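PDB 1EZW: 5,10-methylenetetrahydromethanopterin reductase from Methanopyrus kandleri, which catalyses the reversible, coenzyme F420-dependent reduction of methylene-tetrahydromethanopterin to methyl-tetrahydromethanopterin, a step in making methane from carbon dioxide. Local coordinates for residues K201-A206 with I224-Y229; K113-I116 with E120-D123; N79-D84 with Y139-G144; V248-V253 with G288-D293. All blocks are in the same frame, centred on the assembly; numbering follows the deposited sequence.

Interaction 1 of 4, residues K201-A206 with I224-Y229; sequences KDFEVA and IDVAAY
Phe203 of helix 200-216 lies against Val226 and Ala228 of strand 225-229, and this contact is wholly apolar. Phe203 CG stands anti to its own carbonyl carbon (chi1 -67°), which sends the ring off the helix to the strand and spans the 8.6 Å between the CA atoms of Phe203 and Ala228. The far end of the ring does the closest touching: Phe203 CZ is 3.5 Å from Ala228 CB and also approaches Ala228 CA. Nearer its root, Phe203 CD2 is 3.9 Å from Val226 CG1, as the two side chains run antiparallel alongside one another. Val226 and Ala228, two residues apart, point to the same side of the strand; Ala227 between them points away.

Asp202 and Asp225, outside this packing, have polar partners elsewhere. Asp202 OD1 forms a salt bridge with Arg263 and a hydrogen bond with His264, while the carboxylate of Asp225 is held by Tyr174, Thr320 and Gln321.

The two segments belong to one beta-alpha-beta unit of the (beta/alpha)8 barrel, strand 192-196, helix 200-216 and strand 225-229. Phe203 also touches Val195, so its ring ties the helix to both strands of the unit, and strand 321-324 borders the strand 225-229 on its other side.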
# COMPACT_ATOMS: atom_id res chain seq x y z
N LYS A 201 5.91 -35.78 -21.15
CA LYS A 201 4.99 -36.48 -22.05
C LYS A 201 3.72 -35.69 -22.35
O LYS A 201 3.14 -35.81 -23.44
CB LYS A 201 4.63 -37.87 -21.49
CG LYS A 201 5.83 -38.82 -21.59
CD LYS A 201 5.45 -40.28 -21.32
CE LYS A 201 5.20 -40.58 -19.88
NZ LYS A 201 6.44 -40.45 -19.05
N ASP A 202 3.30 -34.88 -21.39
CA ASP A 202 2.10 -34.09 -21.60
C ASP A 202 2.39 -33.04 -22.65
O ASP A 202 1.54 -32.74 -23.48
CB ASP A 202 1.70 -33.41 -20.28
CG ASP A 202 1.47 -34.41 -19.20
OD1 ASP A 202 0.64 -35.32 -19.40
OD2 ASP A 202 2.10 -34.29 -18.13
N PHE A 203 3.60 -32.48 -22.62
CA PHE A 203 3.95 -31.45 -23.57
C PHE A 203 4.32 -31.99 -24.94
O PHE A 203 4.20 -31.29 -25.94
CB PHE A 203 5.02 -30.54 -22.98
CG PHE A 203 4.49 -29.72 -21.81
CD1 PHE A 203 4.54 -30.22 -20.51
CD2 PHE A 203 3.78 -28.54 -22.06
CE1 PHE A 203 3.87 -29.57 -19.46
CE2 PHE A 203 3.11 -27.88 -21.02
CZ PHE A 203 3.15 -28.40 -19.73
N GLU A 204 4.75 -33.25 -24.99
CA GLU A 204 5.06 -33.84 -26.30
C GLU A 204 3.75 -33.98 -27.07
O GLU A 204 3.74 -33.96 -28.29
CB GLU A 204 5.76 -35.19 -26.09
CG GLU A 204 7.16 -34.96 -25.52
CD GLU A 204 7.85 -36.23 -25.02
OE1 GLU A 204 7.16 -37.24 -24.80
OE2 GLU A 204 9.08 -36.18 -24.80
N VAL A 205 2.65 -34.10 -26.34
CA VAL A 205 1.33 -34.21 -26.93
C VAL A 205 0.77 -32.81 -27.19
O VAL A 205 0.28 -32.51 -28.27
CB VAL A 205 0.37 -34.94 -25.97
CG1 VAL A 205 -1.08 -34.75 -26.41
CG2 VAL A 205 0.73 -36.45 -25.91
N ALA A 206 0.89 -31.93 -26.20
CA ALA A 206 0.31 -30.60 -26.34
C ALA A 206 0.98 -29.63 -27.27
O ALA A 206 0.27 -28.89 -28.00
CB ALA A 206 0.16 -29.94 -24.93
N ILE A 224 5.06 -18.02 -28.81
CA ILE A 224 4.17 -18.47 -27.77
C ILE A 224 4.89 -18.97 -26.53
O ILE A 224 5.79 -19.80 -26.60
CB ILE A 224 3.24 -19.55 -28.34
CG1 ILE A 224 2.52 -18.95 -29.56
CG2 ILE A 224 2.23 -20.02 -27.28
CD1 ILE A 224 1.73 -19.92 -30.35
N ASP A 225 4.52 -18.40 -25.39
CA ASP A 225 5.10 -18.81 -24.11
C ASP A 225 4.31 -20.03 -23.63
O ASP A 225 3.15 -19.91 -23.22
CB ASP A 225 5.01 -17.63 -23.12
CG ASP A 225 5.75 -17.90 -21.80
OD1 ASP A 225 6.67 -18.73 -21.80
OD2 ASP A 225 5.44 -17.24 -20.78
N VAL A 226 4.91 -21.22 -23.70
CA VAL A 226 4.24 -22.43 -23.25
C VAL A 226 4.53 -22.59 -21.75
O VAL A 226 5.64 -22.93 -21.34
CB VAL A 226 4.76 -23.69 -24.02
CG1 VAL A 226 4.07 -24.93 -23.54
CG2 VAL A 226 4.45 -23.51 -25.51
N ALA A 227 3.50 -22.34 -20.95
CA ALA A 227 3.64 -22.36 -19.49
C ALA A 227 3.09 -23.60 -18.85
O ALA A 227 1.91 -23.96 -19.05
CB ALA A 227 2.94 -21.12 -18.91
N ALA A 228 3.93 -24.28 -18.08
CA ALA A 228 3.49 -25.47 -17.39
C ALA A 228 2.98 -25.09 -16.01
O ALA A 228 3.76 -24.61 -15.20
CB ALA A 228 4.67 -26.46 -17.24
N TYR A 229 1.69 -25.27 -15.77
CA TYR A 229 1.10 -24.99 -14.46
C TYR A 229 1.32 -26.31 -13.71
O TYR A 229 0.53 -27.26 -13.84
CB TYR A 229 -0.40 -24.68 -14.63
CG TYR A 229 -0.78 -23.20 -14.49
CD1 TYR A 229 0.13 -22.17 -14.75
CD2 TYR A 229 -2.09 -22.85 -14.15
CE1 TYR A 229 -0.27 -20.81 -14.68
CE2 TYR A 229 -2.49 -21.51 -14.08
CZ TYR A 229 -1.58 -20.50 -14.34
OH TYR A 229 -2.01 -19.19 -14.31

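Interaction 2 of 4, residues K113-I116 with E120-D123; sequences KIPI and EAED
Pro115 and Glu122 bring the two loop segments nearest, their CA atoms 6.5 Å apart, with no direct hydrogen bond between the segments. The pyrrolidine ring of Pro115 carries the contact. It turns its CB-CG-CD rim to the backbone of 120-123, and Asp123 O lies almost equally far from the three carbons, 3.5 Å from Pro115 CG and 3.6 Å from Pro115 CB. Further along, Ala121 O is 3.8 Å from Pro115 CG, and the methyl of Ala121 comes alongside, with its CB 4.2 Å from Pro115 CB. The side chains of Glu122 and Asp123 leave their backbone away from the proline, and the proline ring meets mainly backbone carbonyls.

Pro115 is the centre of an inverse gamma turn, closed by a weak bond from Ile116 N to Ile114 O at 2.7 Å. A water joins the segments where the backbones do not bond: it is hydrogen-bonded as donor to Pro115 O (2.8 Å) and to Ala121 O (2.9 Å). More acceptors surround this water than it has protons, so the two carbonyls may have to share them with others.

Ile114 and Ile116, flanking Pro115 in sequence, point away from 120-123 and pack at the subunit interface: Ile114 on Pro119 and Ile116 on Ile116, both of the second subunit. On the same chain Val125 touches Pro115, and the backbone of Lys113 is bonded to that of Val125.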
# COMPACT_ATOMS: atom_id res chain seq x y z
N LYS A 113 -22.04 -23.43 -22.12
CA LYS A 113 -22.25 -23.03 -23.50
C LYS A 113 -23.32 -21.97 -23.67
O LYS A 113 -23.74 -21.67 -24.78
CB LYS A 113 -22.59 -24.27 -24.36
CG LYS A 113 -21.50 -25.36 -24.23
CD LYS A 113 -21.65 -26.54 -25.22
CE LYS A 113 -21.28 -26.12 -26.62
NZ LYS A 113 -21.45 -27.21 -27.62
N ILE A 114 -23.74 -21.37 -22.55
CA ILE A 114 -24.76 -20.33 -22.56
C ILE A 114 -24.23 -19.04 -23.21
O ILE A 114 -23.11 -18.61 -22.90
CB ILE A 114 -25.18 -19.96 -21.12
CG1 ILE A 114 -25.65 -21.20 -20.36
CG2 ILE A 114 -26.28 -18.87 -21.17
CD1 ILE A 114 -25.80 -20.99 -18.86
N PRO A 115 -24.96 -18.46 -24.17
CA PRO A 115 -24.52 -17.20 -24.81
C PRO A 115 -24.96 -16.13 -23.79
O PRO A 115 -25.78 -15.25 -24.08
CB PRO A 115 -25.34 -17.19 -26.11
CG PRO A 115 -26.65 -17.78 -25.66
CD PRO A 115 -26.16 -18.99 -24.87
N ILE A 116 -24.39 -16.23 -22.59
CA ILE A 116 -24.76 -15.36 -21.47
C ILE A 116 -24.84 -13.87 -21.74
O ILE A 116 -25.78 -13.20 -21.30
CB ILE A 116 -23.80 -15.56 -20.24
CG1 ILE A 116 -23.88 -17.00 -19.74
CG2 ILE A 116 -24.20 -14.58 -19.10
CD1 ILE A 116 -23.01 -17.29 -18.49
N GLU A 120 -30.16 -11.50 -26.90
CA GLU A 120 -31.10 -11.92 -27.94
C GLU A 120 -30.78 -13.27 -28.54
O GLU A 120 -31.58 -13.82 -29.30
CB GLU A 120 -31.21 -10.85 -29.03
CG GLU A 120 -29.91 -10.27 -29.52
CD GLU A 120 -30.12 -9.01 -30.35
OE1 GLU A 120 -30.55 -9.12 -31.53
OE2 GLU A 120 -29.89 -7.89 -29.83
N ALA A 121 -29.63 -13.84 -28.20
CA ALA A 121 -29.26 -15.15 -28.73
C ALA A 121 -29.71 -16.24 -27.79
O ALA A 121 -29.89 -16.01 -26.59
CB ALA A 121 -27.74 -15.23 -28.94
N GLU A 122 -29.90 -17.44 -28.32
CA GLU A 122 -30.28 -18.54 -27.46
C GLU A 122 -29.42 -19.74 -27.77
O GLU A 122 -29.29 -20.64 -26.95
CB GLU A 122 -31.76 -18.90 -27.64
CG GLU A 122 -32.16 -19.18 -29.07
CD GLU A 122 -33.64 -19.52 -29.20
OE1 GLU A 122 -34.48 -18.72 -28.71
OE2 GLU A 122 -33.96 -20.57 -29.80
N ASP A 123 -28.82 -19.75 -28.95
CA ASP A 123 -27.98 -20.85 -29.38
C ASP A 123 -26.70 -21.04 -28.54
O ASP A 123 -26.00 -20.07 -28.21
CB ASP A 123 -27.55 -20.64 -30.83
CG ASP A 123 -28.73 -20.61 -31.78
OD1 ASP A 123 -28.52 -20.15 -32.91
OD2 ASP A 123 -29.84 -21.06 -31.40
O HOH W 1 -28.62 -15.36 -24.05

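Interaction 3 of 4, residues N79-D84 with Y139-G144; sequences NIATLD and YQYLEG
Next to Ala81, the residue that meets Tyr141 and Leu142, Thr82 OG1 is gripped twice: it is hydrogen-bonded to Ser78 O one turn back in its own helix and to Ser44 N of the second subunit. The methyl of Ala81 is the meeting point of the contact. Its CB lies at the edge of the Tyr141 ring, near the ring plane, 3.8 Å from Tyr141 CE2, and the branch of Leu142 reaches it too, with Leu142 CD2 4.0 Å from Ala81 CB. Such a small residue lets the backbones come close, the CA atoms of Ala81 and Leu142 being 6.7 Å apart.

Tyr141 has CG anti to its backbone N (chi1 -175°), which carries the ring alongside helix 73-86, where it touches Leu74, Ala77 and Ser78. Its hydroxyl goes on to Tyr40 O of the second subunit, so one side chain packs within the chain and bonds across the interface. The other branch of Leu142 serves its own helix: CD1 lies 3.9 Å above one face of the Tyr139 ring, offset toward the rim.

Just beyond, Gly144 N bonds to Tyr141 O at 2.9 Å, and the positive phi of Gly144 completes a Schellman motif at the helix C-terminal end. Close packing of helices 73-86 and 127-142 through a small residue belongs to the outer helical layer of the (beta/alpha)8 barrel, here beside a contact with the second subunit.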
# COMPACT_ATOMS: atom_id res chain seq x y z
N ASN A 79 -11.18 -4.68 -15.11
CA ASN A 79 -10.29 -5.23 -14.06
C ASN A 79 -8.84 -5.25 -14.54
O ASN A 79 -7.94 -4.77 -13.85
CB ASN A 79 -10.65 -6.66 -13.68
CG ASN A 79 -11.92 -6.74 -12.93
OD1 ASN A 79 -12.40 -5.73 -12.45
ND2 ASN A 79 -12.48 -7.95 -12.78
N ILE A 80 -8.63 -5.81 -15.74
CA ILE A 80 -7.27 -5.89 -16.26
C ILE A 80 -6.64 -4.53 -16.49
O ILE A 80 -5.46 -4.32 -16.11
CB ILE A 80 -7.25 -6.74 -17.57
CG1 ILE A 80 -7.75 -8.14 -17.25
CG2 ILE A 80 -5.87 -6.67 -18.22
CD1 ILE A 80 -6.89 -8.92 -16.25
N ALA A 81 -7.38 -3.58 -17.06
CA ALA A 81 -6.83 -2.27 -17.26
C ALA A 81 -6.48 -1.60 -15.91
O ALA A 81 -5.48 -0.89 -15.80
CB ALA A 81 -7.80 -1.38 -18.04
N THR A 82 -7.29 -1.87 -14.89
CA THR A 82 -7.10 -1.24 -13.56
C THR A 82 -5.86 -1.83 -12.90
O THR A 82 -5.03 -1.09 -12.38
CB THR A 82 -8.36 -1.45 -12.70
OG1 THR A 82 -9.48 -0.87 -13.40
CG2 THR A 82 -8.23 -0.72 -11.31
N LEU A 83 -5.77 -3.16 -12.88
CA LEU A 83 -4.59 -3.84 -12.33
C LEU A 83 -3.36 -3.36 -13.09
O LEU A 83 -2.33 -3.11 -12.47
CB LEU A 83 -4.70 -5.34 -12.51
CG LEU A 83 -3.52 -6.17 -11.98
CD1 LEU A 83 -3.26 -5.89 -10.48
CD2 LEU A 83 -3.86 -7.64 -12.14
N ASP A 84 -3.44 -3.23 -14.42
CA ASP A 84 -2.26 -2.77 -15.16
C ASP A 84 -1.83 -1.36 -14.75
O ASP A 84 -0.64 -1.06 -14.57
CB ASP A 84 -2.55 -2.75 -16.67
CG ASP A 84 -1.29 -2.67 -17.49
OD1 ASP A 84 -1.17 -1.76 -18.32
OD2 ASP A 84 -0.41 -3.55 -17.24
N TYR A 139 -9.34 -6.55 -25.84
CA TYR A 139 -8.36 -5.73 -26.53
C TYR A 139 -8.96 -4.49 -27.16
O TYR A 139 -8.28 -3.47 -27.25
CB TYR A 139 -7.54 -6.62 -27.49
CG TYR A 139 -6.54 -7.40 -26.63
CD1 TYR A 139 -6.93 -8.59 -25.98
CD2 TYR A 139 -5.27 -6.88 -26.39
CE1 TYR A 139 -6.05 -9.26 -25.10
CE2 TYR A 139 -4.37 -7.54 -25.50
CZ TYR A 139 -4.77 -8.72 -24.87
OH TYR A 139 -3.93 -9.37 -23.99
N GLN A 140 -10.23 -4.55 -27.58
CA GLN A 140 -10.85 -3.31 -28.04
C GLN A 140 -10.89 -2.31 -26.87
O GLN A 140 -10.64 -1.11 -27.07
CB GLN A 140 -12.29 -3.50 -28.53
CG GLN A 140 -12.37 -4.18 -29.93
CD GLN A 140 -13.79 -4.10 -30.47
OE1 GLN A 140 -14.47 -3.11 -30.24
NE2 GLN A 140 -14.22 -5.13 -31.24
N TYR A 141 -11.16 -2.80 -25.66
CA TYR A 141 -11.22 -1.96 -24.46
C TYR A 141 -9.83 -1.37 -24.16
O TYR A 141 -9.68 -0.18 -23.90
CB TYR A 141 -11.71 -2.83 -23.29
CG TYR A 141 -11.94 -2.08 -21.99
CD1 TYR A 141 -13.22 -1.73 -21.59
CD2 TYR A 141 -10.87 -1.72 -21.17
CE1 TYR A 141 -13.45 -1.02 -20.38
CE2 TYR A 141 -11.08 -1.02 -19.97
CZ TYR A 141 -12.36 -0.68 -19.57
OH TYR A 141 -12.60 -0.05 -18.35
N LEU A 142 -8.80 -2.21 -24.21
CA LEU A 142 -7.43 -1.77 -23.96
C LEU A 142 -6.91 -0.80 -25.03
O LEU A 142 -5.98 -0.02 -24.76
CB LEU A 142 -6.49 -2.98 -23.85
CG LEU A 142 -6.73 -3.90 -22.66
CD1 LEU A 142 -5.78 -5.11 -22.78
CD2 LEU A 142 -6.42 -3.14 -21.36
N GLU A 143 -7.47 -0.86 -26.25
CA GLU A 143 -7.08 0.09 -27.29
C GLU A 143 -7.78 1.44 -27.08
O GLU A 143 -7.50 2.40 -27.81
CB GLU A 143 -7.41 -0.45 -28.71
CG GLU A 143 -6.57 -1.68 -29.09
CD GLU A 143 -5.15 -1.34 -29.50
OE1 GLU A 143 -4.74 -0.18 -29.30
OE2 GLU A 143 -4.43 -2.23 -30.04
N GLY A 144 -8.68 1.50 -26.10
CA GLY A 144 -9.38 2.75 -25.79
C GLY A 144 -10.83 2.84 -26.25
O GLY A 144 -11.53 3.84 -25.97

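Interaction 4 of 4, residues V248-V253 with G288-D293; sequences VVAFIV and GLVDED
Val290 points its two methyls at neighbouring residues of a helix, Val249 and Ala250. It stands in the short link between helices 283-289 and 292-298, in the helical part that follows strand 225-229 of the (beta/alpha)8 barrel, and it packs there on helix 238-254.

The two valine side chains meet at a slant. Both hold CG1 anti to the backbone N, with chi1 175° in Val290 and 167° in Val249, and these two branches meet: Val290 CG1 is 3.8 Å from Val249 CG1. The other methyl lies across the helix rather than along it, where Val290 CG2 comes 3.8 Å from Ala250 CB and 3.9 Å from Ala250 N. Val290 CG2 therefore rests on both the methyl and the backbone N of Ala250, and the CA atoms of Ala250 and Val290 approach to 6.2 Å.

Neighbouring helices close in on this buried apolar patch. Met294 touches Val249 and Val253, Ile295 touches Val290, and Ile274 of helix 273-277 touches Ala250.

Immediately after Val290 the chain turns into helix 292-298, with Asp291 at its N-cap position. Asp291 OD2 accepts a hydrogen bond from Met294 N, while OD1 forms a salt bridge with Lys270 NZ.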
# COMPACT_ATOMS: atom_id res chain seq x y z
N VAL A 248 -1.95 -33.30 -3.10
CA VAL A 248 -2.24 -32.66 -4.37
C VAL A 248 -2.25 -33.67 -5.53
O VAL A 248 -3.14 -33.64 -6.36
CB VAL A 248 -1.25 -31.50 -4.67
CG1 VAL A 248 -1.59 -30.87 -6.01
CG2 VAL A 248 -1.33 -30.43 -3.55
N VAL A 249 -1.28 -34.57 -5.57
CA VAL A 249 -1.25 -35.57 -6.65
C VAL A 249 -2.49 -36.47 -6.56
O VAL A 249 -3.09 -36.81 -7.58
CB VAL A 249 0.04 -36.42 -6.59
CG1 VAL A 249 -0.10 -37.64 -7.48
CG2 VAL A 249 1.23 -35.57 -7.06
N ALA A 250 -2.89 -36.82 -5.34
CA ALA A 250 -4.08 -37.65 -5.16
C ALA A 250 -5.26 -37.03 -5.90
O ALA A 250 -5.97 -37.73 -6.63
CB ALA A 250 -4.40 -37.82 -3.68
N PHE A 251 -5.47 -35.73 -5.73
CA PHE A 251 -6.56 -35.04 -6.43
C PHE A 251 -6.34 -35.00 -7.93
O PHE A 251 -7.30 -35.04 -8.71
CB PHE A 251 -6.75 -33.61 -5.93
CG PHE A 251 -7.69 -33.49 -4.75
CD1 PHE A 251 -7.30 -33.89 -3.47
CD2 PHE A 251 -8.99 -33.02 -4.94
CE1 PHE A 251 -8.19 -33.82 -2.40
CE2 PHE A 251 -9.89 -32.94 -3.88
CZ PHE A 251 -9.49 -33.35 -2.61
N ILE A 252 -5.08 -34.88 -8.34
CA ILE A 252 -4.79 -34.84 -9.77
C ILE A 252 -5.13 -36.21 -10.37
O ILE A 252 -5.76 -36.29 -11.43
CB ILE A 252 -3.31 -34.50 -10.03
CG1 ILE A 252 -3.00 -33.10 -9.48
CG2 ILE A 252 -3.00 -34.62 -11.53
CD1 ILE A 252 -1.56 -32.65 -9.63
N VAL A 253 -4.69 -37.28 -9.70
CA VAL A 253 -4.95 -38.63 -10.17
C VAL A 253 -6.45 -38.81 -10.32
O VAL A 253 -6.93 -39.33 -11.32
CB VAL A 253 -4.43 -39.70 -9.18
CG1 VAL A 253 -4.89 -41.09 -9.62
CG2 VAL A 253 -2.91 -39.66 -9.13
N GLY A 288 -1.91 -42.37 1.19
CA GLY A 288 -1.22 -43.64 1.29
C GLY A 288 -1.14 -44.39 -0.03
O GLY A 288 -0.19 -45.14 -0.26
N LEU A 289 -2.14 -44.19 -0.89
CA LEU A 289 -2.18 -44.85 -2.19
C LEU A 289 -1.29 -44.21 -3.28
O LEU A 289 -0.93 -44.88 -4.25
CB LEU A 289 -3.62 -44.92 -2.70
CG LEU A 289 -4.55 -45.76 -1.82
CD1 LEU A 289 -5.95 -45.81 -2.43
CD2 LEU A 289 -3.97 -47.16 -1.71
N VAL A 290 -0.96 -42.93 -3.13
CA VAL A 290 -0.12 -42.26 -4.14
C VAL A 290 1.25 -42.92 -4.23
O VAL A 290 2.01 -42.94 -3.26
CB VAL A 290 0.07 -40.75 -3.81
CG1 VAL A 290 1.03 -40.11 -4.82
CG2 VAL A 290 -1.27 -40.04 -3.86
N ASP A 291 1.59 -43.45 -5.41
CA ASP A 291 2.88 -44.11 -5.56
C ASP A 291 3.91 -43.31 -6.35
O ASP A 291 3.65 -42.17 -6.75
CB ASP A 291 2.69 -45.49 -6.19
CG ASP A 291 2.13 -45.42 -7.60
OD1 ASP A 291 1.47 -46.41 -8.00
OD2 ASP A 291 2.35 -44.42 -8.31
N GLU A 292 5.08 -43.89 -6.56
CA GLU A 292 6.11 -43.16 -7.26
C GLU A 292 5.80 -42.79 -8.69
O GLU A 292 6.23 -41.74 -9.16
CB GLU A 292 7.43 -43.92 -7.19
CG GLU A 292 7.88 -44.09 -5.77
CD GLU A 292 9.34 -44.40 -5.66
OE1 GLU A 292 9.82 -44.56 -4.52
OE2 GLU A 292 10.01 -44.48 -6.71
N ASP A 293 5.04 -43.63 -9.39
CA ASP A 293 4.74 -43.32 -10.77
C ASP A 293 3.78 -42.14 -10.88
O ASP A 293 3.90 -41.33 -11.80
CB ASP A 293 4.18 -44.53 -11.51
CG ASP A 293 5.17 -45.68 -11.55
OD1 ASP A 293 6.40 -45.45 -11.70
OD2 ASP A 293 4.72 -46.84 -11.44

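In the fold
Interaction 1 ties a barrel strand to its covering helix, whereas the other three lie farther out. Interaction 4 is its nearest neighbour, with centres 21 Å and nearest atoms about 7 Å apart, and it packs the helices that follow strand 225-229. Interactions 2 and 3 have centres 25 Å apart and both reach the second subunit; the loop of interaction 2 falls in sequence between 79-84 and 139-144. Interactions 3 and 4 lie on opposite sides of the chain centre, their centres 40 Å apart. The magnesium ion, at Thr56 and Ser57, involves none of the segments. Coenzyme F420 is absent here; in (beta/alpha)8 barrels active sites lie at the C-terminal strand ends.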